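Local coordinates for uncharacterized protein (Streptococcus pneumoniae, PDB 3LFT), which probably serves as the substrate-binding component of an ABC transporter, holding L-tryptophan in the cleft between its two lobes, at residues 148-153 and 192-197; 73-78 and 143-148; 119-124 and 230-235. All coordinates share one frame; numbering follows the deposited sequence.

Interaction 1: residues 148-153 and 192-197; sequences KTQVEE and VPIDNT. With TRP (tryptophan), chain C.
The backbone carbonyl oxygen of Ile194 is gripped by two side-chain amides. Gln150 NE2 reaches it at 3.0 Å, arriving 39° above the carbonyl plane rather than on a lone pair, and Asn146 ND2, one helical turn before Gln150, supplies the second bond. The same glutamine also works in the other direction: its OE1 accepts the backbone N-H of Ile194 at 2.8 Å, in a fairly straight bond (161°). Ile194 is the centre of an inverse gamma turn, and one primary amide holds both its N-H and its C=O. A further bond from Gln150 NE2 to Asn146 O, in its own helix, helps fix the rotation of the amide.

Apolar atoms fill in around this polar core. Pro193 CB lies 3.4 Å from Gln150 OE1, and Val151 CG2 touches the ring at Pro193 CG, 4.3 Å away. At Ile194 the first torsion (chi1 -52°) divides the two branches: CG1 packs beside the glutamine, whereas CG2, anti to the backbone N, sits over the indole face of the bound tryptophan, 3.3 Å from its CD2. Two residues on, Asn196 ND2 donates to the ligand's carboxylate O at 2.9 Å. Gln150 therefore acts from the second shell, holding in place Ile194, which itself packs on the indole, and the two pocket residues that follow.

Interaction 2: residues 73-78 and 143-148; sequences AAQGLA and SEDNSK. With TRP (tryptophan), chain C.
Direct contact between the two segments rests on one side-chain hydrogen bond, from Gln75 NE2 to Asp145 OD2, at 2.8 Å and nearly straight (166°). The oxygen lies in the plane of the glutamine amide and is approached on its anti side, somewhat out of the carboxylate plane, while the amide and carboxylate planes stand almost perpendicular, 85° apart. Gln75 NE2 also donates to Ala97 O, so the amide is held from a second direction.

A water forms the second bridge. It donates to Gln75 OE1 at 2.8 Å and accepts the backbone N-H of Asp145 at 2.9 Å, with only a weak bond to Ser143 O. Both ends of one amide are thereby linked to one aspartate at the start of helix 145-160, where the helix terminus would be expected to stabilise the carboxylate's charge.

These links span the cleft of a two-lobed periplasmic-binding-protein fold: helix 71-80 belongs to one lobe and helix 145-160 to the other, consistent with a latch on the closed, ligand-bound form.

One side-chain bond within 143-148 orients Asn146 beside the pocket. Asn146 CG stands between the backbone N and the carbonyl carbon (chi1 39°), which brings ND2 back to the anti lone pair of Glu144 OE1, 2.9 Å away. Contact with the ligand is by van der Waals packing, Asn146 CB lying 3.4 Å from the tryptophan OXT.

Interaction 3: residues 119-124 and 230-235; sequences AQQQVE and ASVVID
Ser231 and Val232 of the strand meet Gln121 and Gln122 of the helix, with the backbones closest where the CA atoms of Gln122 and Val232 come within 5.6 Å of each other. Ser231 is the first to touch: its OG lies 3.4 Å from Gln122 NE2, at the margin of the contact.

Val232 carries most of the buried surface. Its side chain points at the helix: CB rests 3.9 Å from Gln122 CG, CG2 approaches the backbone at Gln121 O, 3.8 Å away, and CG1 lies against the aliphatic part of the Gln121 side chain. The strand 230-233 is an outermost strand of a small mixed sheet and pairs, antiparallel, with strand 268-271 through the backbones of Ser231 and Val233. Helix 119-129 lies over the face that carries the Val232 side chain, running nearly antiparallel to the strand (157°) with the axes of the two short segments 7.6 Å apart. From there Gln122 reaches round to the side of the strand that has no neighbour in the sheet, where Val232 O accepts Gln122 NE2 at 3.0 Å. The donor lies in the carbonyl plane, and the N-H...O angle is 156°. Val232 N, buried by the same contact, has no partner in the model.

The extended side chain of Gln122 is fixed at both ends of its amide, for NE2 also donates to Asn117 OD1 and OE1 accepts Trp191 NE1. One amide thus ties the helix to the strand and to two further parts of the chain.

Val233 then turns its side chain away from the helix, and the strand ends there. Asp235 is the N-cap of helix 236-251, and the adjacent Gln236 hydrogen-bonds the bound tryptophan.

From the N terminus, segment 73-78 in the first lobe opens the loop that interaction 2 closes at 143-148, where helix 145-160 begins in the second lobe. Within that span lies 119-124, whose partner 230-235 comes much later, so interactions 2 and 3 cross. Interaction 1 starts at Lys148, shared with interaction 2, and closes at 192-197, entirely inside the long loop of interaction 3. Interactions 1 and 2 meet directly: Glu144 OE2 and Thr197 OG1 are 2.6 Å apart, probably hydrogen-bonded, and both contacts touch the tryptophan. Interaction 2 thus joins the lobes across the cleft, interaction 1 braces a pocket loop, and interaction 3 ties a helix to the small mixed sheet.

Interaction 1: residues 148-153 and 192-197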
ATOM      1  N   LYS A 148       4.459  10.270  -1.396  1.00  8.08           N
ATOM      2  CA  LYS A 148       4.642  11.604  -1.961  1.00  8.26           C
ATOM      3  C   LYS A 148       3.610  11.866  -3.075  1.00  7.99           C
ATOM      4  O   LYS A 148       2.920  12.885  -3.084  1.00  9.12           O
ATOM      5  CB  LYS A 148       6.068  11.738  -2.483  1.00  8.72           C
ATOM      6  N   THR A 149       3.491  10.907  -3.992  1.00  8.85           N
ATOM      7  CA  THR A 149       2.578  10.982  -5.121  1.00  9.38           C
ATOM      8  C   THR A 149       1.118  11.036  -4.631  1.00  8.10           C
ATOM      9  O   THR A 149       0.298  11.813  -5.125  1.00  7.88           O
ATOM     10  CB  THR A 149       2.795   9.712  -6.017  1.00  9.86           C
ATOM     11  OG1 THR A 149       4.151   9.697  -6.493  1.00 14.04           O
ATOM     12  CG2 THR A 149       1.801   9.694  -7.187  1.00 11.79           C
ATOM     13  N   GLN A 150       0.796  10.186  -3.664  1.00  6.84           N
ATOM     14  CA  GLN A 150      -0.590  10.094  -3.201  1.00  5.95           C
ATOM     15  C   GLN A 150      -1.062  11.357  -2.515  1.00  6.29           C
ATOM     16  O   GLN A 150      -2.206  11.782  -2.699  1.00  6.61           O
ATOM     17  CB  GLN A 150      -0.751   8.921  -2.242  1.00  5.73           C
ATOM     18  CG  GLN A 150      -0.587   7.558  -2.869  1.00  4.87           C
ATOM     19  CD  GLN A 150      -0.637   6.509  -1.813  1.00  4.68           C
ATOM     20  OE1 GLN A 150      -1.713   6.180  -1.319  1.00  5.13           O
ATOM     21  NE2 GLN A 150       0.542   5.978  -1.431  1.00  5.83           N
ATOM     22  N   VAL A 151      -0.166  11.955  -1.730  1.00  6.66           N
ATOM     23  CA  VAL A 151      -0.475  13.204  -1.053  1.00  7.74           C
ATOM     24  C   VAL A 151      -0.760  14.330  -2.060  1.00  7.18           C
ATOM     25  O   VAL A 151      -1.737  15.055  -1.905  1.00  7.74           O
ATOM     26  CB  VAL A 151       0.652  13.588  -0.055  1.00  7.23           C
ATOM     27  CG1 VAL A 151       0.393  14.989   0.525  1.00  9.26           C
ATOM     28  CG2 VAL A 151       0.709  12.573   1.062  1.00  8.79           C
ATOM     29  N   GLU A 152       0.058  14.430  -3.109  1.00  6.47           N
ATOM     30  CA  GLU A 152      -0.156  15.418  -4.178  1.00  7.49           C
ATOM     31  C   GLU A 152      -1.537  15.234  -4.812  1.00  7.42           C
ATOM     32  O   GLU A 152      -2.290  16.202  -4.943  1.00  8.06           O
ATOM     33  CB  GLU A 152       0.929  15.323  -5.252  1.00  7.43           C
ATOM     34  CG  GLU A 152       2.321  15.767  -4.810  1.00  9.87           C
ATOM     35  CD  GLU A 152       3.412  15.345  -5.787  1.00 12.20           C
ATOM     36  OE1 GLU A 152       3.113  14.613  -6.757  1.00 14.12           O
ATOM     37  OE2 GLU A 152       4.575  15.749  -5.587  1.00 13.46           O
ATOM     38  N   GLU A 153      -1.872  14.002  -5.203  1.00  7.07           N
ATOM     39  CA  GLU A 153      -3.133  13.740  -5.898  1.00  7.23           C
ATOM     40  C   GLU A 153      -4.332  13.983  -4.992  1.00  7.78           C
ATOM     41  O   GLU A 153      -5.333  14.569  -5.397  1.00  8.05           O
ATOM     42  CB  GLU A 153      -3.134  12.312  -6.465  1.00  7.64           C
ATOM     43  CG  GLU A 153      -2.144  12.097  -7.611  1.00  9.39           C
ATOM     44  CD  GLU A 153      -2.307  10.755  -8.302  1.00 12.40           C
ATOM     45  OE1 GLU A 153      -3.396  10.132  -8.189  1.00 11.91           O
ATOM     46  OE2 GLU A 153      -1.336  10.338  -8.971  1.00 12.84           O
ATOM     47  N   VAL A 192      -4.710   9.026   5.848  1.00  4.27           N
ATOM     48  CA  VAL A 192      -3.440   8.302   5.695  1.00  4.95           C
ATOM     49  C   VAL A 192      -3.435   7.655   4.327  1.00  4.46           C
ATOM     50  O   VAL A 192      -4.368   6.913   4.004  1.00  4.70           O
ATOM     51  CB  VAL A 192      -3.270   7.188   6.749  1.00  4.41           C
ATOM     52  CG1 VAL A 192      -1.906   6.510   6.592  1.00  5.36           C
ATOM     53  CG2 VAL A 192      -3.399   7.757   8.160  1.00  5.40           C
ATOM     54  N   PRO A 193      -2.420   7.924   3.493  1.00  5.52           N
ATOM     55  CA  PRO A 193      -2.317   7.249   2.199  1.00  5.54           C
ATOM     56  C   PRO A 193      -1.923   5.781   2.365  1.00  5.43           C
ATOM     57  O   PRO A 193      -1.819   5.265   3.501  1.00  5.03           O
ATOM     58  CB  PRO A 193      -1.244   8.056   1.455  1.00  5.97           C
ATOM     59  CG  PRO A 193      -0.432   8.691   2.513  1.00  6.56           C
ATOM     60  CD  PRO A 193      -1.328   8.888   3.715  1.00  5.09           C
ATOM     61  N   ILE A 194      -1.714   5.107   1.238  1.00  4.94           N
ATOM     62  CA  ILE A 194      -1.202   3.735   1.239  1.00  5.15           C
ATOM     63  C   ILE A 194       0.295   3.845   1.604  1.00  4.94           C
ATOM     64  O   ILE A 194       1.147   3.991   0.720  1.00  6.09           O
ATOM     65  CB  ILE A 194      -1.444   3.026  -0.118  1.00  5.16           C
ATOM     66  CG1 ILE A 194      -2.909   3.113  -0.555  1.00  6.00           C
ATOM     67  CG2 ILE A 194      -1.029   1.572  -0.021  1.00  5.66           C
ATOM     68  CD1 ILE A 194      -3.108   2.638  -1.998  1.00  6.42           C
ATOM     69  N   ASP A 195       0.566   3.825   2.905  1.00  4.86           N
ATOM     70  CA  ASP A 195       1.853   4.233   3.463  1.00  4.52           C
ATOM     71  C   ASP A 195       2.313   3.132   4.412  1.00  4.74           C
ATOM     72  O   ASP A 195       1.623   2.805   5.384  1.00  4.90           O
ATOM     73  CB  ASP A 195       1.674   5.566   4.202  1.00  5.75           C
ATOM     74  CG  ASP A 195       2.968   6.094   4.769  1.00  5.87           C
ATOM     75  OD1 ASP A 195       3.485   5.509   5.747  1.00  6.35           O
ATOM     76  OD2 ASP A 195       3.493   7.092   4.208  1.00  6.69           O
ATOM     77  N   ASN A 196       3.474   2.542   4.142  1.00  4.50           N
ATOM     78  CA  ASN A 196       3.945   1.407   4.943  1.00  4.76           C
ATOM     79  C   ASN A 196       4.336   1.794   6.365  1.00  4.83           C
ATOM     80  O   ASN A 196       4.146   1.008   7.296  1.00  5.19           O
ATOM     81  CB  ASN A 196       5.144   0.748   4.273  1.00  4.65           C
ATOM     82  CG  ASN A 196       4.784   0.163   2.938  1.00  4.62           C
ATOM     83  OD1 ASN A 196       4.149  -0.888   2.871  1.00  4.84           O
ATOM     84  ND2 ASN A 196       5.186   0.827   1.859  1.00  5.60           N
ATOM     85  N   THR A 197       4.921   2.976   6.527  1.00  5.17           N
ATOM     86  CA  THR A 197       5.353   3.461   7.847  1.00  5.39           C
ATOM     87  C   THR A 197       4.140   3.603   8.770  1.00  4.76           C
ATOM     88  O   THR A 197       4.115   3.045   9.872  1.00  4.82           O
ATOM     89  CB  THR A 197       6.139   4.805   7.724  1.00  5.84           C
ATOM     90  OG1 THR A 197       7.245   4.613   6.821  1.00  9.05           O
ATOM     91  CG2 THR A 197       6.646   5.303   9.081  1.00  5.91           C
TER
HETATM   92  N   TRP C   1       1.394   0.101  -2.225  1.00  8.29           N
HETATM   93  CA  TRP C   1       2.358   0.270  -1.098  1.00  8.97           C
HETATM   94  C   TRP C   1       3.683   0.719  -1.622  1.00  8.94           C
HETATM   95  O   TRP C   1       4.704   0.563  -0.946  1.00  8.77           O
HETATM   96  CB  TRP C   1       2.473  -1.046  -0.311  1.00  8.71           C
HETATM   97  CG  TRP C   1       1.148  -1.453   0.284  1.00  7.83           C
HETATM   98  CD1 TRP C   1       0.249  -2.401  -0.204  1.00  8.47           C
HETATM   99  CD2 TRP C   1       0.534  -0.890   1.491  1.00  8.23           C
HETATM  100  NE1 TRP C   1      -0.851  -2.459   0.619  1.00  8.55           N
HETATM  101  CE2 TRP C   1      -0.750  -1.584   1.621  1.00  8.59           C
HETATM  102  CE3 TRP C   1       0.931   0.091   2.369  1.00  8.21           C
HETATM  103  CZ2 TRP C   1      -1.570  -1.246   2.682  1.00  8.72           C
HETATM  104  CZ3 TRP C   1       0.080   0.412   3.422  1.00  9.20           C
HETATM  105  CH2 TRP C   1      -1.149  -0.263   3.566  1.00  8.94           C
HETATM  106  OXT TRP C   1       3.743   1.248  -2.741  1.00  8.45           O

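Interaction 2: residues 73-78 and 143-148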
ATOM      1  N   ALA A  73      10.913  -2.250  -0.889  1.00  5.51           N
ATOM      2  CA  ALA A  73      11.488  -3.553  -1.204  1.00  5.86           C
ATOM      3  C   ALA A  73      11.785  -3.688  -2.689  1.00  5.49           C
ATOM      4  O   ALA A  73      12.861  -4.134  -3.064  1.00  6.01           O
ATOM      5  CB  ALA A  73      10.600  -4.677  -0.730  1.00  6.31           C
ATOM      6  N   ALA A  74      10.843  -3.295  -3.542  1.00  5.05           N
ATOM      7  CA  ALA A  74      11.082  -3.343  -4.975  1.00  5.52           C
ATOM      8  C   ALA A  74      12.234  -2.416  -5.355  1.00  4.90           C
ATOM      9  O   ALA A  74      13.042  -2.786  -6.191  1.00  5.38           O
ATOM     10  CB  ALA A  74       9.816  -2.973  -5.747  1.00  5.54           C
ATOM     11  N   GLN A  75      12.315  -1.233  -4.743  1.00  5.29           N
ATOM     12  CA  GLN A  75      13.420  -0.311  -5.014  1.00  4.74           C
ATOM     13  C   GLN A  75      14.765  -0.905  -4.578  1.00  5.17           C
ATOM     14  O   GLN A  75      15.751  -0.773  -5.288  1.00  5.48           O
ATOM     15  CB  GLN A  75      13.186   1.040  -4.359  1.00  4.37           C
ATOM     16  CG  GLN A  75      12.077   1.864  -5.037  1.00  4.94           C
ATOM     17  CD  GLN A  75      11.816   3.164  -4.329  1.00  4.79           C
ATOM     18  OE1 GLN A  75      11.678   3.193  -3.111  1.00  5.75           O
ATOM     19  NE2 GLN A  75      11.674   4.245  -5.087  1.00  5.90           N
ATOM     20  N   GLY A  76      14.789  -1.593  -3.433  1.00  4.74           N
ATOM     21  CA  GLY A  76      16.037  -2.236  -3.013  1.00  4.97           C
ATOM     22  C   GLY A  76      16.517  -3.270  -4.014  1.00  4.89           C
ATOM     23  O   GLY A  76      17.704  -3.332  -4.353  1.00  4.64           O
ATOM     24  N   LEU A  77      15.584  -4.095  -4.480  1.00  4.66           N
ATOM     25  CA  LEU A  77      15.933  -5.144  -5.432  1.00  4.73           C
ATOM     26  C   LEU A  77      16.342  -4.553  -6.780  1.00  4.96           C
ATOM     27  O   LEU A  77      17.340  -4.987  -7.360  1.00  5.03           O
ATOM     28  CB  LEU A  77      14.769  -6.125  -5.582  1.00  5.24           C
ATOM     29  CG  LEU A  77      14.430  -6.937  -4.332  1.00  5.21           C
ATOM     30  CD1 LEU A  77      13.092  -7.622  -4.537  1.00  7.93           C
ATOM     31  CD2 LEU A  77      15.487  -7.985  -4.015  1.00  6.53           C
ATOM     32  N   ALA A  78      15.595  -3.563  -7.276  1.00  5.10           N
ATOM     33  CA  ALA A  78      15.908  -2.943  -8.571  1.00  5.49           C
ATOM     34  C   ALA A  78      17.242  -2.182  -8.546  1.00  6.76           C
ATOM     35  O   ALA A  78      17.889  -2.041  -9.573  1.00  7.55           O
ATOM     36  CB  ALA A  78      14.773  -2.033  -8.992  1.00  5.90           C
ATOM     37  N   SER A 143       9.755   9.138   4.061  1.00  8.41           N
ATOM     38  CA  SER A 143      10.644   8.077   3.538  1.00  9.05           C
ATOM     39  C   SER A 143      10.062   7.334   2.330  1.00  8.29           C
ATOM     40  O   SER A 143      10.759   6.568   1.693  1.00  9.06           O
ATOM     41  CB  SER A 143      11.061   7.075   4.642  1.00  8.78           C
ATOM     42  OG  SER A 143       9.935   6.307   5.108  1.00 10.91           O
ATOM     43  N   GLU A 144       8.795   7.557   2.007  1.00  7.42           N
ATOM     44  CA  GLU A 144       8.115   6.687   1.036  1.00  8.22           C
ATOM     45  C   GLU A 144       7.718   7.391  -0.245  1.00  6.91           C
ATOM     46  O   GLU A 144       6.830   8.246  -0.232  1.00  6.68           O
ATOM     47  CB  GLU A 144       6.913   6.064   1.711  1.00  9.17           C
ATOM     48  CG  GLU A 144       7.374   5.130   2.801  1.00 11.47           C
ATOM     49  CD  GLU A 144       6.316   4.187   3.298  1.00 11.37           C
ATOM     50  OE1 GLU A 144       5.465   3.704   2.520  1.00  7.99           O
ATOM     51  OE2 GLU A 144       6.351   3.916   4.519  1.00 14.19           O
ATOM     52  N   ASP A 145       8.360   7.010  -1.347  1.00  5.64           N
ATOM     53  CA  ASP A 145       8.049   7.613  -2.639  1.00  6.20           C
ATOM     54  C   ASP A 145       6.583   7.412  -2.982  1.00  6.09           C
ATOM     55  O   ASP A 145       5.961   8.319  -3.528  1.00  7.65           O
ATOM     56  CB  ASP A 145       8.928   7.053  -3.740  1.00  5.29           C
ATOM     57  CG  ASP A 145      10.381   7.511  -3.612  1.00  7.00           C
ATOM     58  OD1 ASP A 145      10.650   8.494  -2.869  1.00 10.69           O
ATOM     59  OD2 ASP A 145      11.266   6.896  -4.242  1.00  5.16           O
ATOM     60  N   ASN A 146       6.016   6.241  -2.650  1.00  5.52           N
ATOM     61  CA  ASN A 146       4.579   6.004  -2.871  1.00  6.12           C
ATOM     62  C   ASN A 146       3.691   7.059  -2.257  1.00  6.45           C
ATOM     63  O   ASN A 146       2.681   7.464  -2.857  1.00  7.15           O
ATOM     64  CB  ASN A 146       4.163   4.614  -2.353  1.00  6.00           C
ATOM     65  CG  ASN A 146       4.847   4.219  -1.050  1.00  6.01           C
ATOM     66  OD1 ASN A 146       6.080   4.071  -1.010  1.00  6.44           O
ATOM     67  ND2 ASN A 146       4.069   4.074   0.029  1.00  6.04           N
ATOM     68  N   SER A 147       4.042   7.527  -1.063  1.00  6.61           N
ATOM     69  CA  SER A 147       3.164   8.472  -0.381  1.00  7.11           C
ATOM     70  C   SER A 147       3.276   9.888  -0.918  1.00  7.56           C
ATOM     71  O   SER A 147       2.293  10.633  -0.906  1.00  7.89           O
ATOM     72  CB  SER A 147       3.431   8.465   1.111  1.00  7.76           C
ATOM     73  OG  SER A 147       3.107   7.196   1.644  1.00  8.58           O
ATOM     74  N   LYS A 148       4.459  10.270  -1.396  1.00  8.08           N
ATOM     75  CA  LYS A 148       4.642  11.604  -1.961  1.00  8.26           C
ATOM     76  C   LYS A 148       3.610  11.866  -3.075  1.00  7.99           C
ATOM     77  O   LYS A 148       2.920  12.885  -3.084  1.00  9.12           O
ATOM     78  CB  LYS A 148       6.068  11.738  -2.483  1.00  8.72           C
TER
HETATM   79  N   TRP C   1       1.394   0.101  -2.225  1.00  8.29           N
HETATM   80  CA  TRP C   1       2.358   0.270  -1.098  1.00  8.97           C
HETATM   81  C   TRP C   1       3.683   0.719  -1.622  1.00  8.94           C
HETATM   82  O   TRP C   1       4.704   0.563  -0.946  1.00  8.77           O
HETATM   83  CB  TRP C   1       2.473  -1.046  -0.311  1.00  8.71           C
HETATM   84  CG  TRP C   1       1.148  -1.453   0.284  1.00  7.83           C
HETATM   85  CD1 TRP C   1       0.249  -2.401  -0.204  1.00  8.47           C
HETATM   86  CD2 TRP C   1       0.534  -0.890   1.491  1.00  8.23           C
HETATM   87  NE1 TRP C   1      -0.851  -2.459   0.619  1.00  8.55           N
HETATM   88  CE2 TRP C   1      -0.750  -1.584   1.621  1.00  8.59           C
HETATM   89  CE3 TRP C   1       0.931   0.091   2.369  1.00  8.21           C
HETATM   90  CZ2 TRP C   1      -1.570  -1.246   2.682  1.00  8.72           C
HETATM   91  CZ3 TRP C   1       0.080   0.412   3.422  1.00  9.20           C
HETATM   92  CH2 TRP C   1      -1.149  -0.263   3.566  1.00  8.94           C
HETATM   93  OXT TRP C   1       3.743   1.248  -2.741  1.00  8.45           O
HETATM   94  O   HOH W   1      10.390   4.962  -1.333  1.00  9.54           O

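Interaction 3: residues 119-124 and 230-235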
ATOM      1  N   ALA A 119      -7.998   8.401  -4.769  1.00  6.56           N
ATOM      2  CA  ALA A 119      -8.121   9.656  -4.056  1.00  6.82           C
ATOM      3  C   ALA A 119      -9.464  10.344  -4.274  1.00  6.30           C
ATOM      4  O   ALA A 119     -10.048  10.858  -3.327  1.00  5.40           O
ATOM      5  CB  ALA A 119      -6.976  10.592  -4.435  1.00  7.99           C
ATOM      6  N   GLN A 120      -9.923  10.411  -5.517  1.00  6.01           N
ATOM      7  CA  GLN A 120     -11.202  11.065  -5.792  1.00  6.45           C
ATOM      8  C   GLN A 120     -12.328  10.440  -4.980  1.00  5.78           C
ATOM      9  O   GLN A 120     -13.138  11.151  -4.359  1.00  5.85           O
ATOM     10  CB  GLN A 120     -11.524  11.031  -7.290  1.00  6.81           C
ATOM     11  CG  GLN A 120     -12.898  11.627  -7.639  1.00 10.81           C
ATOM     12  CD  GLN A 120     -13.209  11.617  -9.127  1.00 15.47           C
ATOM     13  OE1 GLN A 120     -12.308  11.534  -9.965  1.00 17.80           O
ATOM     14  NE2 GLN A 120     -14.492  11.703  -9.463  1.00 17.54           N
ATOM     15  N   GLN A 121     -12.375   9.114  -4.986  1.00  5.85           N
ATOM     16  CA  GLN A 121     -13.407   8.398  -4.231  0.50  5.98           C
ATOM     17  C   GLN A 121     -13.280   8.588  -2.733  1.00  6.41           C
ATOM     18  O   GLN A 121     -14.293   8.669  -2.026  1.00  6.32           O
ATOM     19  CB  GLN A 121     -13.425   6.910  -4.558  0.50  5.55           C
ATOM     20  CG  GLN A 121     -14.010   6.545  -5.908  0.50  6.04           C
ATOM     21  CD  GLN A 121     -13.853   5.068  -6.157  0.50  7.50           C
ATOM     22  OE1 GLN A 121     -12.875   4.638  -6.769  0.50  9.83           O
ATOM     23  NE2 GLN A 121     -14.788   4.270  -5.635  0.50  6.42           N
ATOM     24  N   GLN A 122     -12.056   8.696  -2.225  1.00  6.00           N
ATOM     25  CA  GLN A 122     -11.867   8.966  -0.804  1.00  6.66           C
ATOM     26  C   GLN A 122     -12.375  10.353  -0.447  1.00  6.64           C
ATOM     27  O   GLN A 122     -13.039  10.513   0.587  1.00  7.24           O
ATOM     28  CB  GLN A 122     -10.401   8.799  -0.424  1.00  6.99           C
ATOM     29  CG  GLN A 122      -9.981   7.343  -0.455  1.00  7.25           C
ATOM     30  CD  GLN A 122      -8.491   7.136  -0.304  1.00  6.02           C
ATOM     31  OE1 GLN A 122      -7.713   8.091  -0.273  1.00  6.64           O
ATOM     32  NE2 GLN A 122      -8.086   5.879  -0.231  1.00  7.03           N
ATOM     33  N   VAL A 123     -12.054  11.348  -1.281  1.00  5.88           N
ATOM     34  CA  VAL A 123     -12.583  12.696  -1.043  1.00  6.62           C
ATOM     35  C   VAL A 123     -14.114  12.688  -1.047  1.00  6.59           C
ATOM     36  O   VAL A 123     -14.734  13.265  -0.159  1.00  6.78           O
ATOM     37  CB  VAL A 123     -11.997  13.719  -2.046  1.00  6.26           C
ATOM     38  CG1 VAL A 123     -12.764  15.020  -2.000  1.00  7.04           C
ATOM     39  CG2 VAL A 123     -10.530  13.956  -1.731  1.00  7.98           C
ATOM     40  N   GLU A 124     -14.711  12.007  -2.024  1.00  6.36           N
ATOM     41  CA  GLU A 124     -16.174  11.931  -2.096  1.00  6.49           C
ATOM     42  C   GLU A 124     -16.744  11.281  -0.830  1.00  6.07           C
ATOM     43  O   GLU A 124     -17.755  11.733  -0.305  1.00  5.91           O
ATOM     44  CB  GLU A 124     -16.643  11.220  -3.380  1.00  6.53           C
ATOM     45  CG  GLU A 124     -16.409  12.050  -4.651  1.00 11.05           C
ATOM     46  CD  GLU A 124     -16.393  11.250  -5.961  1.00 15.42           C
ATOM     47  OE1 GLU A 124     -16.250  10.002  -5.950  1.00 17.73           O
ATOM     48  OE2 GLU A 124     -16.495  11.895  -7.028  1.00 19.21           O
ATOM     49  N   ALA A 230     -13.277   4.895   7.946  1.00  6.65           N
ATOM     50  CA  ALA A 230     -13.654   4.425   6.627  1.00  6.42           C
ATOM     51  C   ALA A 230     -12.541   4.749   5.657  1.00  5.86           C
ATOM     52  O   ALA A 230     -11.635   5.542   5.934  1.00  5.85           O
ATOM     53  CB  ALA A 230     -14.948   5.125   6.174  1.00  6.76           C
ATOM     54  N   SER A 231     -12.592   4.090   4.506  1.00  4.85           N
ATOM     55  CA  SER A 231     -11.729   4.422   3.386  1.00  4.80           C
ATOM     56  C   SER A 231     -12.304   3.859   2.089  1.00  3.87           C
ATOM     57  O   SER A 231     -13.404   3.300   2.083  1.00  3.77           O
ATOM     58  CB  SER A 231     -10.288   3.943   3.617  1.00  5.40           C
ATOM     59  OG  SER A 231      -9.435   4.475   2.612  1.00  5.38           O
ATOM     60  N   VAL A 232     -11.538   3.996   1.008  1.00  4.36           N
ATOM     61  CA  VAL A 232     -11.820   3.342  -0.280  1.00  4.05           C
ATOM     62  C   VAL A 232     -10.526   2.631  -0.646  1.00  4.09           C
ATOM     63  O   VAL A 232      -9.469   3.275  -0.708  1.00  4.57           O
ATOM     64  CB  VAL A 232     -12.253   4.332  -1.371  1.00  3.98           C
ATOM     65  CG1 VAL A 232     -12.629   3.576  -2.630  1.00  5.38           C
ATOM     66  CG2 VAL A 232     -13.429   5.195  -0.864  1.00  5.92           C
ATOM     67  N   VAL A 233     -10.609   1.316  -0.849  1.00  4.76           N
ATOM     68  CA  VAL A 233      -9.408   0.479  -0.855  1.00  5.20           C
ATOM     69  C   VAL A 233      -9.453  -0.583  -1.930  1.00  5.00           C
ATOM     70  O   VAL A 233     -10.517  -0.996  -2.375  1.00  5.03           O
ATOM     71  CB  VAL A 233      -9.191  -0.207   0.530  1.00  5.65           C
ATOM     72  CG1 VAL A 233      -8.987   0.856   1.617  1.00  6.78           C
ATOM     73  CG2 VAL A 233     -10.375  -1.107   0.888  1.00  6.49           C
ATOM     74  N   ILE A 234      -8.257  -1.011  -2.312  1.00  6.07           N
ATOM     75  CA  ILE A 234      -8.103  -2.109  -3.254  0.50  6.22           C
ATOM     76  C   ILE A 234      -7.982  -3.415  -2.493  1.00  6.31           C
ATOM     77  O   ILE A 234      -7.476  -3.450  -1.360  1.00  6.10           O
ATOM     78  CB  ILE A 234      -6.873  -1.893  -4.090  0.50  6.69           C
ATOM     79  CG1 ILE A 234      -7.072  -0.642  -4.925  0.50  6.51           C
ATOM     80  CG2 ILE A 234      -6.603  -3.081  -4.996  0.50  6.37           C
ATOM     81  CD1 ILE A 234      -5.787  -0.016  -5.266  0.50  6.81           C
ATOM     82  N   ASP A 235      -8.464  -4.498  -3.102  1.00  5.84           N
ATOM     83  CA  ASP A 235      -8.436  -5.814  -2.457  1.00  5.97           C
ATOM     84  C   ASP A 235      -7.003  -6.364  -2.421  1.00  5.53           C
ATOM     85  O   ASP A 235      -6.393  -6.604  -3.466  1.00  6.12           O
ATOM     86  CB  ASP A 235      -9.400  -6.738  -3.214  1.00  5.76           C
ATOM     87  CG  ASP A 235      -9.576  -8.095  -2.577  1.00  6.59           C
ATOM     88  OD1 ASP A 235      -8.595  -8.848  -2.453  1.00  6.18           O
ATOM     89  OD2 ASP A 235     -10.739  -8.456  -2.280  1.00 11.31           O
TER